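Local atomic coordinates of E3 ubiquitin-protein ligase HERC2 (Homo sapiens, PDB entry 4L1M), a protein that probably acts as an E3 ubiquitin-protein ligase that attaches ubiquitin to target proteins, with this RCC1-like beta-propeller domain probably serving in protein recognition. Residues Leu326-Val332 and Leu360-Val366; Gln25-Trp30 and Ser375-Cys381; Tyr182-Gly186 and Ser230-Gly234; Ala159-Tyr164 and Cys212-Gln218. All coordinates share one frame; numbering follows the deposited sequence.

Contact 1: residues Leu326-Val332 and Leu360-Val366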
loop_
_atom_site.group_PDB
_atom_site.type_symbol
_atom_site.label_atom_id
_atom_site.label_comp_id
_atom_site.label_asym_id
_atom_site.label_seq_id
_atom_site.Cartn_x
_atom_site.Cartn_y
_atom_site.Cartn_z
ATOM N N LEU A 326 -10.811 3.977 -6.803
ATOM C CA LEU A 326 -11.840 4.948 -6.454
ATOM C C LEU A 326 -11.788 6.116 -7.446
ATOM O O LEU A 326 -10.705 6.630 -7.743
ATOM C CB LEU A 326 -11.592 5.448 -5.036
ATOM C CG LEU A 326 -12.539 6.518 -4.488
ATOM C CD1 LEU A 326 -13.949 5.978 -4.372
ATOM C CD2 LEU A 326 -12.021 6.966 -3.127
ATOM N N THR A 327 -12.938 6.514 -7.959
ATOM C CA THR A 327 -13.009 7.626 -8.897
ATOM C C THR A 327 -13.441 8.918 -8.215
ATOM O O THR A 327 -14.050 8.905 -7.134
ATOM C CB THR A 327 -14.000 7.346 -10.045
ATOM O OG1 THR A 327 -15.342 7.386 -9.554
ATOM C CG2 THR A 327 -13.733 5.993 -10.674
ATOM N N GLU A 328 -13.112 10.030 -8.865
ATOM C CA GLU A 328 -13.514 11.391 -8.452
ATOM C C GLU A 328 -15.010 11.492 -8.129
ATOM O O GLU A 328 -15.382 12.092 -7.143
ATOM C CB GLU A 328 -13.116 12.378 -9.565
ATOM C CG GLU A 328 -13.705 13.779 -9.502
ATOM C CD GLU A 328 -13.290 14.623 -10.715
ATOM O OE1 GLU A 328 -13.117 14.094 -11.838
ATOM O OE2 GLU A 328 -13.150 15.843 -10.552
ATOM N N ASP A 329 -15.838 10.848 -8.950
ATOM C CA ASP A 329 -17.295 10.812 -8.756
ATOM C C ASP A 329 -17.749 9.631 -7.885
ATOM O O ASP A 329 -18.897 9.212 -7.952
ATOM C CB ASP A 329 -18.021 10.775 -10.118
ATOM C CG ASP A 329 -17.773 9.456 -10.905
ATOM O OD1 ASP A 329 -16.595 9.112 -11.205
ATOM O OD2 ASP A 329 -18.774 8.779 -11.236
ATOM N N SER A 330 -16.830 9.080 -7.094
ATOM C CA SER A 330 -17.163 8.160 -6.007
ATOM C C SER A 330 -17.561 6.714 -6.414
ATOM O O SER A 330 -18.160 5.987 -5.606
ATOM C CB SER A 330 -18.258 8.791 -5.127
ATOM O OG SER A 330 -18.314 8.142 -3.870
ATOM N N GLU A 331 -17.268 6.307 -7.645
ATOM C CA GLU A 331 -17.475 4.911 -8.048
ATOM C C GLU A 331 -16.298 4.083 -7.566
ATOM O O GLU A 331 -15.164 4.568 -7.543
ATOM C CB GLU A 331 -17.566 4.764 -9.571
ATOM C CG GLU A 331 -18.760 5.410 -10.235
ATOM C CD GLU A 331 -18.768 5.248 -11.750
ATOM O OE1 GLU A 331 -19.847 5.311 -12.357
ATOM O OE2 GLU A 331 -17.706 5.057 -12.354
ATOM N N VAL A 332 -16.554 2.828 -7.222
ATOM C CA VAL A 332 -15.487 1.915 -6.813
ATOM C C VAL A 332 -15.399 0.741 -7.785
ATOM O O VAL A 332 -16.297 -0.095 -7.846
ATOM C CB VAL A 332 -15.728 1.384 -5.386
ATOM C CG1 VAL A 332 -14.544 0.558 -4.912
ATOM C CG2 VAL A 332 -15.986 2.545 -4.431
ATOM N N LEU A 360 -22.430 0.816 -4.404
ATOM C CA LEU A 360 -21.473 1.738 -3.767
ATOM C C LEU A 360 -21.450 3.185 -4.294
ATOM O O LEU A 360 -20.922 4.094 -3.616
ATOM C CB LEU A 360 -20.077 1.166 -3.913
ATOM C CG LEU A 360 -19.842 -0.232 -3.344
ATOM C CD1 LEU A 360 -18.359 -0.590 -3.412
ATOM C CD2 LEU A 360 -20.346 -0.340 -1.908
ATOM N N ASP A 361 -22.001 3.389 -5.493
ATOM C CA ASP A 361 -22.047 4.719 -6.136
ATOM C C ASP A 361 -22.710 5.785 -5.252
ATOM O O ASP A 361 -22.355 6.955 -5.314
ATOM C CB ASP A 361 -22.787 4.643 -7.491
ATOM C CG ASP A 361 -22.342 3.451 -8.337
ATOM O OD1 ASP A 361 -21.220 3.476 -8.905
ATOM O OD2 ASP A 361 -23.122 2.473 -8.418
ATOM N N THR A 362 -23.657 5.369 -4.416
ATOM C CA THR A 362 -24.492 6.297 -3.654
ATOM C C THR A 362 -24.031 6.590 -2.208
ATOM O O THR A 362 -24.736 7.276 -1.464
ATOM C CB THR A 362 -25.887 5.703 -3.566
ATOM O OG1 THR A 362 -25.797 4.443 -2.892
ATOM C CG2 THR A 362 -26.451 5.490 -4.965
ATOM N N LYS A 363 -22.862 6.076 -1.817
ATOM C CA LYS A 363 -22.393 6.120 -0.407
ATOM C C LYS A 363 -21.279 7.131 -0.133
ATOM O O LYS A 363 -20.784 7.212 0.979
ATOM C CB LYS A 363 -21.896 4.739 0.008
ATOM C CG LYS A 363 -22.984 3.689 0.104
ATOM C CD LYS A 363 -22.382 2.318 0.380
ATOM C CE LYS A 363 -23.429 1.214 0.370
ATOM N NZ LYS A 363 -24.296 1.232 1.570
ATOM N N HIS A 364 -20.874 7.885 -1.157
ATOM C CA HIS A 364 -19.809 8.875 -1.026
ATOM C C HIS A 364 -18.590 8.234 -0.382
ATOM O O HIS A 364 -18.161 8.644 0.691
ATOM C CB HIS A 364 -20.292 10.091 -0.215
ATOM C CG HIS A 364 -21.588 10.666 -0.705
ATOM N ND1 HIS A 364 -21.679 11.480 -1.822
ATOM C CD2 HIS A 364 -22.857 10.513 -0.250
ATOM C CE1 HIS A 364 -22.943 11.811 -2.023
ATOM N NE2 HIS A 364 -23.678 11.238 -1.083
ATOM N N ILE A 365 -18.065 7.201 -1.026
ATOM C CA ILE A 365 -16.850 6.553 -0.549
ATOM C C ILE A 365 -15.675 7.498 -0.754
ATOM O O ILE A 365 -15.568 8.149 -1.798
ATOM C CB ILE A 365 -16.523 5.261 -1.329
ATOM C CG1 ILE A 365 -17.651 4.242 -1.201
ATOM C CG2 ILE A 365 -15.193 4.654 -0.863
ATOM C CD1 ILE A 365 -18.021 3.877 0.208
ATOM N N VAL A 366 -14.795 7.548 0.243
ATOM C CA VAL A 366 -13.591 8.366 0.178
ATOM C C VAL A 366 -12.327 7.568 0.395
ATOM O O VAL A 366 -11.242 8.060 0.108
ATOM C CB VAL A 366 -13.641 9.539 1.191
ATOM C CG1 VAL A 366 -14.891 10.379 0.958
ATOM C CG2 VAL A 366 -13.607 9.047 2.642
#
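Apolar packing comes first, with Leu326 and Val332 set against Ile365 and Leu360. The two methyls of Leu326 find different partners: CD1 lies 4.0 Å from Ile365 CG2, whereas CD2 faces the backbone carbonyl of Val366. Val332 also serves two neighbours. Val332 CB is 3.8 Å from Leu360 CD1, and Val332 CG2, placed beside the backbone N by a chi1 of -174°, sits 4.0 Å from Ile365 CG1, the side chains of Val332 and Ile365 crossing at about a right angle.

Polar contact is sparse. Ser330 OG gives Ile365 O a weak hydrogen bond of 3.4 Å. Within 326-332, Thr327 OG1 braces the type I turn by accepting from Glu331 N at 2.9 Å and donating to Asp329 OD1, which it meets from above the carboxylate plane.

Charge adds a mild conflict, since Glu331 OE1 and Asp361 OD1 are 4.1 Å apart; the salt bridge from Glu331 to Lys311 probably eases it.

The contact joins adjacent propeller blades: the turn between strands 322-327 and 332-335 packs against the link from strand 354-356 into strand 365-370 of the closing blade.

Contact 2: residues Gln25-Trp30 and Ser375-Cys381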
loop_
_atom_site.group_PDB
_atom_site.type_symbol
_atom_site.label_atom_id
_atom_site.label_comp_id
_atom_site.label_asym_id
_atom_site.label_seq_id
_atom_site.Cartn_x
_atom_site.Cartn_y
_atom_site.Cartn_z
ATOM N N GLN A 25 -20.851 6.806 9.962
ATOM C CA GLN A 25 -20.000 6.566 8.746
ATOM C C GLN A 25 -20.342 5.178 8.204
ATOM O O GLN A 25 -20.799 4.364 8.971
ATOM C CB GLN A 25 -18.534 6.573 9.199
ATOM C CG GLN A 25 -17.454 6.126 8.235
ATOM C CD GLN A 25 -16.086 6.004 8.920
ATOM O OE1 GLN A 25 -15.989 5.506 10.030
ATOM N NE2 GLN A 25 -15.038 6.485 8.265
ATOM N N GLU A 26 -20.109 4.902 6.913
ATOM C CA GLU A 26 -20.230 3.541 6.385
ATOM C C GLU A 26 -18.854 2.951 6.129
ATOM O O GLU A 26 -17.979 3.596 5.578
ATOM C CB GLU A 26 -21.111 3.498 5.127
ATOM C CG GLU A 26 -22.590 3.731 5.460
ATOM C CD GLU A 26 -23.537 3.469 4.300
ATOM O OE1 GLU A 26 -23.206 2.673 3.406
ATOM O OE2 GLU A 26 -24.651 4.041 4.285
ATOM N N VAL A 27 -18.669 1.734 6.627
ATOM C CA VAL A 27 -17.480 0.946 6.396
ATOM C C VAL A 27 -17.932 -0.407 5.894
ATOM O O VAL A 27 -18.500 -1.197 6.643
ATOM C CB VAL A 27 -16.646 0.739 7.682
ATOM C CG1 VAL A 27 -15.382 -0.026 7.359
ATOM C CG2 VAL A 27 -16.296 2.074 8.313
ATOM N N ILE A 28 -17.634 -0.672 4.629
ATOM C CA ILE A 28 -18.018 -1.913 3.968
ATOM C C ILE A 28 -16.789 -2.788 3.745
ATOM O O ILE A 28 -15.722 -2.289 3.368
ATOM C CB ILE A 28 -18.631 -1.665 2.584
ATOM C CG1 ILE A 28 -19.501 -0.421 2.579
ATOM C CG2 ILE A 28 -19.433 -2.885 2.150
ATOM C CD1 ILE A 28 -20.682 -0.494 3.515
ATOM N N GLY A 29 -16.951 -4.086 4.002
ATOM C CA GLY A 29 -15.901 -5.070 3.757
ATOM C C GLY A 29 -16.442 -6.295 3.069
ATOM O O GLY A 29 -17.634 -6.604 3.169
ATOM N N TRP A 30 -15.574 -6.970 2.324
ATOM C CA TRP A 30 -15.945 -8.238 1.710
ATOM C C TRP A 30 -14.722 -9.040 1.401
ATOM O O TRP A 30 -13.622 -8.503 1.398
ATOM C CB TRP A 30 -16.816 -8.039 0.456
ATOM C CG TRP A 30 -16.202 -7.225 -0.612
ATOM C CD1 TRP A 30 -15.632 -7.692 -1.764
ATOM C CD2 TRP A 30 -16.112 -5.798 -0.668
ATOM N NE1 TRP A 30 -15.183 -6.642 -2.526
ATOM C CE2 TRP A 30 -15.476 -5.469 -1.878
ATOM C CE3 TRP A 30 -16.533 -4.762 0.174
ATOM C CZ2 TRP A 30 -15.229 -4.150 -2.257
ATOM C CZ3 TRP A 30 -16.279 -3.446 -0.200
ATOM C CH2 TRP A 30 -15.635 -3.155 -1.400
ATOM N N SER A 375 -11.278 -6.737 0.935
ATOM C CA SER A 375 -11.409 -5.389 0.410
ATOM C C SER A 375 -12.289 -4.589 1.323
ATOM O O SER A 375 -13.273 -5.100 1.859
ATOM C CB SER A 375 -12.007 -5.413 -1.004
ATOM O OG SER A 375 -11.470 -6.468 -1.797
ATOM N N PHE A 376 -11.922 -3.336 1.524
ATOM C CA PHE A 376 -12.697 -2.418 2.356
ATOM C C PHE A 376 -12.897 -1.088 1.649
ATOM O O PHE A 376 -12.062 -0.660 0.858
ATOM C CB PHE A 376 -11.982 -2.146 3.662
ATOM C CG PHE A 376 -11.719 -3.368 4.483
ATOM C CD1 PHE A 376 -12.637 -3.799 5.423
ATOM C CD2 PHE A 376 -10.532 -4.082 4.330
ATOM C CE1 PHE A 376 -12.390 -4.923 6.200
ATOM C CE2 PHE A 376 -10.283 -5.205 5.104
ATOM C CZ PHE A 376 -11.216 -5.623 6.043
ATOM N N ALA A 377 -14.019 -0.446 1.942
ATOM C CA ALA A 377 -14.308 0.876 1.428
ATOM C C ALA A 377 -15.066 1.637 2.498
ATOM O O ALA A 377 -15.984 1.071 3.098
ATOM C CB ALA A 377 -15.139 0.784 0.153
ATOM N N TRP A 378 -14.708 2.905 2.724
ATOM C CA TRP A 378 -15.429 3.715 3.689
ATOM C C TRP A 378 -15.799 5.114 3.202
ATOM O O TRP A 378 -15.076 5.743 2.423
ATOM C CB TRP A 378 -14.653 3.804 5.009
ATOM C CG TRP A 378 -13.298 4.413 4.893
ATOM C CD1 TRP A 378 -12.952 5.706 5.141
ATOM C CD2 TRP A 378 -12.086 3.736 4.519
ATOM N NE1 TRP A 378 -11.603 5.889 4.918
ATOM C CE2 TRP A 378 -11.046 4.692 4.551
ATOM C CE3 TRP A 378 -11.783 2.419 4.151
ATOM C CZ2 TRP A 378 -9.743 4.380 4.224
ATOM C CZ3 TRP A 378 -10.487 2.109 3.819
ATOM C CH2 TRP A 378 -9.472 3.087 3.853
ATOM N N SER A 379 -16.924 5.592 3.709
ATOM C CA SER A 379 -17.329 6.970 3.549
ATOM C C SER A 379 -16.610 7.808 4.606
ATOM O O SER A 379 -15.842 7.285 5.388
ATOM C CB SER A 379 -18.846 7.109 3.717
ATOM O OG SER A 379 -19.249 6.652 5.001
ATOM N N SER A 380 -16.860 9.112 4.622
ATOM C CA SER A 380 -16.153 9.987 5.544
ATOM C C SER A 380 -16.730 9.906 6.952
ATOM O O SER A 380 -17.946 9.725 7.122
ATOM C CB SER A 380 -16.193 11.414 5.039
ATOM O OG SER A 380 -15.856 12.294 6.085
ATOM N N CYS A 381 -15.857 10.047 7.955
ATOM C CA CYS A 381 -16.278 10.064 9.364
ATOM C C CYS A 381 -16.519 11.408 10.008
ATOM O O CYS A 381 -16.778 11.437 11.214
ATOM C CB CYS A 381 -15.274 9.371 10.254
ATOM S SG CYS A 381 -13.686 10.219 10.432
#
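Trp30 spreads its indole over Ser375, whose CB stands above one face, 3.9 Å from the centroid of the five-membered ring and 28° off its normal. Ala377 CB lies at the edge, near the ring plane, 4.3 Å from Trp30 CH2. A chi1 of 58°, with CG between the backbone N and the carbonyl carbon, turns the indole back over the partner strand; Phe344 meets it edge-to-face. The Phe376 ring approaches Gly29 obliquely, its CD1 3.9 Å from Gly29 CA, and Phe65 meets the same ring. Gln25 NE2 comes obliquely to the Trp378 ring, near CD1. The flat amide of Gln25 has Ser379 O close to its plane, taking a hydrogen bond of 3.1 Å from NE2, which also reaches Val55 O; Cys381 CB packs against the same amide.

These groups decorate the closure of a seven-bladed beta-propeller. Strand 27-31, from the N-terminal end of the domain, inserts between strands 45-46 and 374-379, so that both ends of the chain build one blade and the ring is fastened in the velcro manner of RCC1-like propellers.

The two strands run antiparallel, their axes at 168°. Ile28 and Ala377 form a hydrogen-bonded pair, 2.8 Å from Ile28 N to Ala377 O, and Trp30 with Ser375 forms the next. Between them, Gly29 faces Phe376 in a non-hydrogen-bonded pair. Past the paired strand residues the ladder continues through a side chain: Ser379 OG accepts from Glu26 N at 2.7 Å, while Ser379 N donates to Glu26 O. The carboxylate of Glu26 forms a salt bridge with Lys363.

Contact 3: residues Tyr182-Gly186 and Ser230-Gly234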
loop_
_atom_site.group_PDB
_atom_site.type_symbol
_atom_site.label_atom_id
_atom_site.label_comp_id
_atom_site.label_asym_id
_atom_site.label_seq_id
_atom_site.Cartn_x
_atom_site.Cartn_y
_atom_site.Cartn_z
ATOM N N TYR A 182 17.931 -9.097 -3.733
ATOM C CA TYR A 182 17.659 -8.589 -5.068
ATOM C C TYR A 182 17.660 -7.071 -5.174
ATOM O O TYR A 182 17.141 -6.506 -6.140
ATOM C CB TYR A 182 16.359 -9.177 -5.625
ATOM C CG TYR A 182 16.387 -10.668 -5.733
ATOM C CD1 TYR A 182 17.184 -11.288 -6.690
ATOM C CD2 TYR A 182 15.626 -11.473 -4.885
ATOM C CE1 TYR A 182 17.244 -12.675 -6.796
ATOM C CE2 TYR A 182 15.674 -12.857 -4.970
ATOM C CZ TYR A 182 16.498 -13.452 -5.929
ATOM O OH TYR A 182 16.560 -14.819 -6.066
ATOM N N GLY A 183 18.258 -6.400 -4.199
ATOM C CA GLY A 183 18.450 -4.955 -4.266
ATOM C C GLY A 183 17.227 -4.118 -3.998
ATOM O O GLY A 183 17.184 -2.955 -4.380
ATOM N N ARG A 184 16.243 -4.680 -3.310
ATOM C CA ARG A 184 14.989 -3.980 -3.044
ATOM C C ARG A 184 15.151 -2.696 -2.241
ATOM O O ARG A 184 14.289 -1.834 -2.287
ATOM C CB ARG A 184 13.987 -4.914 -2.323
ATOM C CG ARG A 184 14.336 -5.244 -0.872
ATOM C CD ARG A 184 13.509 -6.413 -0.345
ATOM N NE ARG A 184 13.764 -7.598 -1.150
ATOM C CZ ARG A 184 13.047 -8.713 -1.157
ATOM N NH1 ARG A 184 13.386 -9.684 -1.957
ATOM N NH2 ARG A 184 12.027 -8.868 -0.372
ATOM N N LEU A 185 16.219 -2.579 -1.473
ATOM C CA LEU A 185 16.449 -1.356 -0.693
ATOM C C LEU A 185 17.013 -0.214 -1.548
ATOM O O LEU A 185 16.889 0.951 -1.170
ATOM C CB LEU A 185 17.386 -1.628 0.487
ATOM C CG LEU A 185 16.951 -2.752 1.421
ATOM C CD1 LEU A 185 17.999 -3.003 2.482
ATOM C CD2 LEU A 185 15.605 -2.452 2.064
ATOM N N GLY A 186 17.638 -0.539 -2.685
ATOM C CA GLY A 186 18.152 0.490 -3.607
ATOM C C GLY A 186 19.528 1.085 -3.287
ATOM O O GLY A 186 19.853 2.163 -3.786
ATOM N N SER A 230 12.083 2.664 -10.479
ATOM C CA SER A 230 11.943 1.305 -9.984
ATOM C C SER A 230 13.289 0.669 -9.773
ATOM O O SER A 230 14.266 1.016 -10.444
ATOM C CB SER A 230 11.145 0.449 -10.958
ATOM O OG SER A 230 11.795 0.359 -12.198
ATOM N N TRP A 231 13.319 -0.270 -8.832
ATOM C CA TRP A 231 14.466 -1.098 -8.604
ATOM C C TRP A 231 14.045 -2.359 -7.830
ATOM O O TRP A 231 12.886 -2.505 -7.439
ATOM C CB TRP A 231 15.539 -0.309 -7.868
ATOM C CG TRP A 231 15.156 0.179 -6.526
ATOM C CD1 TRP A 231 15.395 -0.453 -5.335
ATOM C CD2 TRP A 231 14.484 1.424 -6.191
ATOM N NE1 TRP A 231 14.926 0.328 -4.275
ATOM C CE2 TRP A 231 14.349 1.467 -4.783
ATOM C CE3 TRP A 231 13.977 2.490 -6.942
ATOM C CZ2 TRP A 231 13.743 2.554 -4.113
ATOM C CZ3 TRP A 231 13.369 3.562 -6.274
ATOM C CH2 TRP A 231 13.258 3.578 -4.874
ATOM N N GLY A 232 14.999 -3.262 -7.632
ATOM C CA GLY A 232 14.753 -4.568 -7.015
ATOM C C GLY A 232 14.715 -5.692 -8.046
ATOM O O GLY A 232 15.411 -5.655 -9.109
ATOM N N ASP A 233 13.892 -6.697 -7.756
ATOM C CA ASP A 233 13.824 -7.886 -8.608
ATOM C C ASP A 233 13.054 -7.607 -9.892
ATOM O O ASP A 233 12.049 -6.907 -9.885
ATOM C CB ASP A 233 13.191 -9.037 -7.865
ATOM C CG ASP A 233 13.273 -10.319 -8.635
ATOM O OD1 ASP A 233 14.305 -11.019 -8.521
ATOM O OD2 ASP A 233 12.295 -10.601 -9.373
ATOM N N GLY A 234 13.533 -8.171 -10.993
ATOM C CA GLY A 234 13.015 -7.861 -12.317
ATOM C C GLY A 234 12.055 -8.867 -12.916
ATOM O O GLY A 234 11.494 -8.627 -13.985
#
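Tyr182 and Asp233 run side by side and point the same way, with the ring and carboxylate planes turned 80° apart. Asp233 OD1 stands over one face of the phenol, toward its rim, 3.4 Å from Tyr182 CD1, while the CB atoms of Tyr182 and Asp233 lie 3.9 Å apart. A different geometry governs Trp231. At the edge of its indole, in the ring plane, lies Gly183 O, 3.2 Å from Trp231 CD1. Arg184 O comes obliquely and takes a weak hydrogen bond of 3.0 Å from Trp231 NE1, bent to 127°. The chi1 of 62° folds the indole back over its own backbone and brings its pyrrole side, CD1 and NE1, to the type I turn from Gly183 to Gly186. The side chains of Arg184 and Leu185 start away from 230-234, and both touch Tyr164. Between the two aromatic groups, Gly232 CA makes a CA-H...O contact of 3.2 Å with Tyr182 O.

The segments carry the Gly-Arg-Leu-Gly and Ser-Trp-Gly sequences characteristic of RCC1 repeats, here brought together from neighbouring blades.

Chemically, the tryptophan reads main-chain oxygens; Arg184 O is also hydrogen-bonded to Thr219 OG1, so this carbonyl does not depend on the weak indole bond alone. The carboxylate over the tyrosine face probably owes its place less to the ring than to its salt bridge with Lys238, which would offset its charge.

Contact 4: residues Ala159-Tyr164 and Cys212-Gln218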
loop_
_atom_site.group_PDB
_atom_site.type_symbol
_atom_site.label_atom_id
_atom_site.label_comp_id
_atom_site.label_asym_id
_atom_site.label_seq_id
_atom_site.Cartn_x
_atom_site.Cartn_y
_atom_site.Cartn_z
ATOM N N ALA A 159 5.849 3.360 4.519
ATOM C CA ALA A 159 5.444 2.271 3.671
ATOM C C ALA A 159 6.104 1.004 4.139
ATOM O O ALA A 159 7.190 1.046 4.679
ATOM C CB ALA A 159 5.827 2.565 2.236
ATOM N N CYS A 160 5.443 -0.126 3.894
ATOM C CA CYS A 160 5.992 -1.428 4.168
ATOM C C CYS A 160 5.997 -2.315 2.931
ATOM O O CYS A 160 5.079 -2.269 2.095
ATOM C CB CYS A 160 5.154 -2.126 5.216
ATOM S SG CYS A 160 5.209 -1.363 6.838
ATOM N N GLY A 161 7.024 -3.150 2.848
ATOM C CA GLY A 161 7.030 -4.307 1.969
ATOM C C GLY A 161 6.748 -5.533 2.797
ATOM O O GLY A 161 6.426 -5.434 3.987
ATOM N N SER A 162 6.848 -6.704 2.179
ATOM C CA SER A 162 6.653 -7.955 2.930
ATOM C C SER A 162 7.775 -8.147 3.930
ATOM O O SER A 162 7.536 -8.646 5.022
ATOM C CB SER A 162 6.561 -9.162 1.992
ATOM O OG SER A 162 7.730 -9.260 1.212
ATOM N N THR A 163 8.985 -7.729 3.567
ATOM C CA THR A 163 10.142 -7.913 4.434
ATOM C C THR A 163 11.021 -6.676 4.625
ATOM O O THR A 163 12.148 -6.788 5.110
ATOM C CB THR A 163 11.034 -9.048 3.890
ATOM O OG1 THR A 163 11.506 -8.692 2.592
ATOM C CG2 THR A 163 10.258 -10.362 3.827
ATOM N N TYR A 164 10.526 -5.510 4.226
ATOM C CA TYR A 164 11.295 -4.283 4.351
ATOM C C TYR A 164 10.380 -3.100 4.576
ATOM O O TYR A 164 9.172 -3.279 4.709
ATOM C CB TYR A 164 12.224 -4.078 3.153
ATOM C CG TYR A 164 11.589 -3.884 1.797
ATOM C CD1 TYR A 164 10.795 -4.869 1.209
ATOM C CD2 TYR A 164 11.869 -2.750 1.051
ATOM C CE1 TYR A 164 10.245 -4.686 -0.058
ATOM C CE2 TYR A 164 11.327 -2.570 -0.210
ATOM C CZ TYR A 164 10.519 -3.531 -0.762
ATOM O OH TYR A 164 9.997 -3.324 -2.031
ATOM N N CYS A 212 6.266 -0.588 -1.822
ATOM C CA CYS A 212 7.098 -1.739 -1.643
ATOM C C CYS A 212 6.367 -3.034 -1.997
ATOM O O CYS A 212 5.188 -3.158 -1.753
ATOM C CB CYS A 212 7.549 -1.789 -0.211
ATOM S SG CYS A 212 8.448 -0.325 0.299
ATOM N N GLY A 213 7.103 -4.010 -2.538
ATOM C CA GLY A 213 6.534 -5.267 -2.974
ATOM C C GLY A 213 6.828 -6.443 -2.058
ATOM O O GLY A 213 7.269 -6.271 -0.929
ATOM N N SER A 214 6.552 -7.641 -2.570
ATOM C CA SER A 214 6.671 -8.888 -1.842
ATOM C C SER A 214 7.382 -9.956 -2.644
ATOM O O SER A 214 7.767 -9.736 -3.784
ATOM C CB SER A 214 5.295 -9.401 -1.425
ATOM O OG SER A 214 4.453 -9.614 -2.521
ATOM N N GLY A 215 7.581 -11.119 -2.010
ATOM C CA GLY A 215 8.432 -12.192 -2.553
ATOM C C GLY A 215 9.726 -11.560 -3.009
ATOM O O GLY A 215 10.342 -10.804 -2.255
ATOM N N ASP A 216 10.144 -11.877 -4.226
ATOM C CA ASP A 216 11.313 -11.239 -4.822
ATOM C C ASP A 216 10.821 -9.917 -5.287
ATOM O O ASP A 216 10.146 -9.809 -6.302
ATOM C CB ASP A 216 11.849 -12.094 -5.979
ATOM C CG ASP A 216 12.404 -13.461 -5.494
ATOM O OD1 ASP A 216 12.458 -13.708 -4.272
ATOM O OD2 ASP A 216 12.778 -14.273 -6.353
ATOM N N ALA A 217 11.096 -8.903 -4.492
ATOM C CA ALA A 217 10.306 -7.682 -4.489
ATOM C C ALA A 217 10.924 -6.585 -5.300
ATOM O O ALA A 217 12.147 -6.438 -5.340
ATOM C CB ALA A 217 10.147 -7.192 -3.069
ATOM N N GLN A 218 10.046 -5.802 -5.903
ATOM C CA GLN A 218 10.380 -4.535 -6.513
ATOM C C GLN A 218 10.022 -3.387 -5.592
ATOM O O GLN A 218 9.228 -3.532 -4.663
ATOM C CB GLN A 218 9.614 -4.342 -7.854
ATOM C CG GLN A 218 8.180 -3.805 -7.739
ATOM C CD GLN A 218 7.128 -4.859 -7.388
ATOM O OE1 GLN A 218 7.369 -5.754 -6.615
ATOM N NE2 GLN A 218 5.937 -4.716 -7.945
HETATM O O HOH W 1 4.367 -0.202 0.389
#
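Gly161 and Cys212 bring their backbones to a CA-CA distance of 4.4 Å, where two tight connections between strands meet. The direct main-chain link is Ser162 N to Gly213 O, 3.2 Å long and nearly straight at 165°, with the donor tilted from the carbonyl plane. One step back, a water bridges the two segments, donating to Cys160 O at 2.8 Å and accepting from Cys212 N. Both segments carry the Cys-Gly-Ser sequence recurrent in RCC1 repeats, so the same short sequence comes from each of two consecutive blades, though not in matching register.

Tyr164 is the principal side chain. A chi1 of 64° sets its ring between the backbone N and the carbonyl carbon and carries the hydroxyl across to the other segment, where Gly213 N donates to Tyr164 OH at 3.0 Å; Thr219 OG1 is a further hydrogen-bond partner of that hydroxyl. Cys212 packs against the same ring in a sulfur-aromatic contact, its SG 4.3 Å from the ring centroid and 35° off the normal, an oblique approach. Ala217 CB adds an apolar touch, 3.9 Å from Tyr164 CE1. Near the Ser162 backbone bond, Ser162 CB lies 3.7 Å from Ser214 CB. The hydroxyl of Ser214 is hydrogen-bonded to Asp105.

Of the two connections, the first joins strands 155-160 and 164-169 and the second joins strands 207-212 and 218-223. The contact thus ties neighbouring blades, with His108 and Leu110 of the preceding blade against Cys160.

All four contacts hold parts of one propeller, but by different means. Contact 2 lies within a blade and is the only strand-to-strand ladder, closing nearly the whole chain; the others join neighbouring blades. Contact 1 touches it through the salt bridge of Lys363 with Glu26 and through strand 365-370. Contacts 2, 3 and 4 are buried; contact 1, only partly so, mixes apolar packing with charge. Contacts 3 and 4 work on the other side of the domain at one blade interface: they interlock along the chain, and Asp233 N meets Ala217 O between them. Contact 4, nearest the domain centre, uses a backbone bond, a bridging water and a tyrosine hydroxyl, whereas contact 3 relies on indole and glycine-rich backbone.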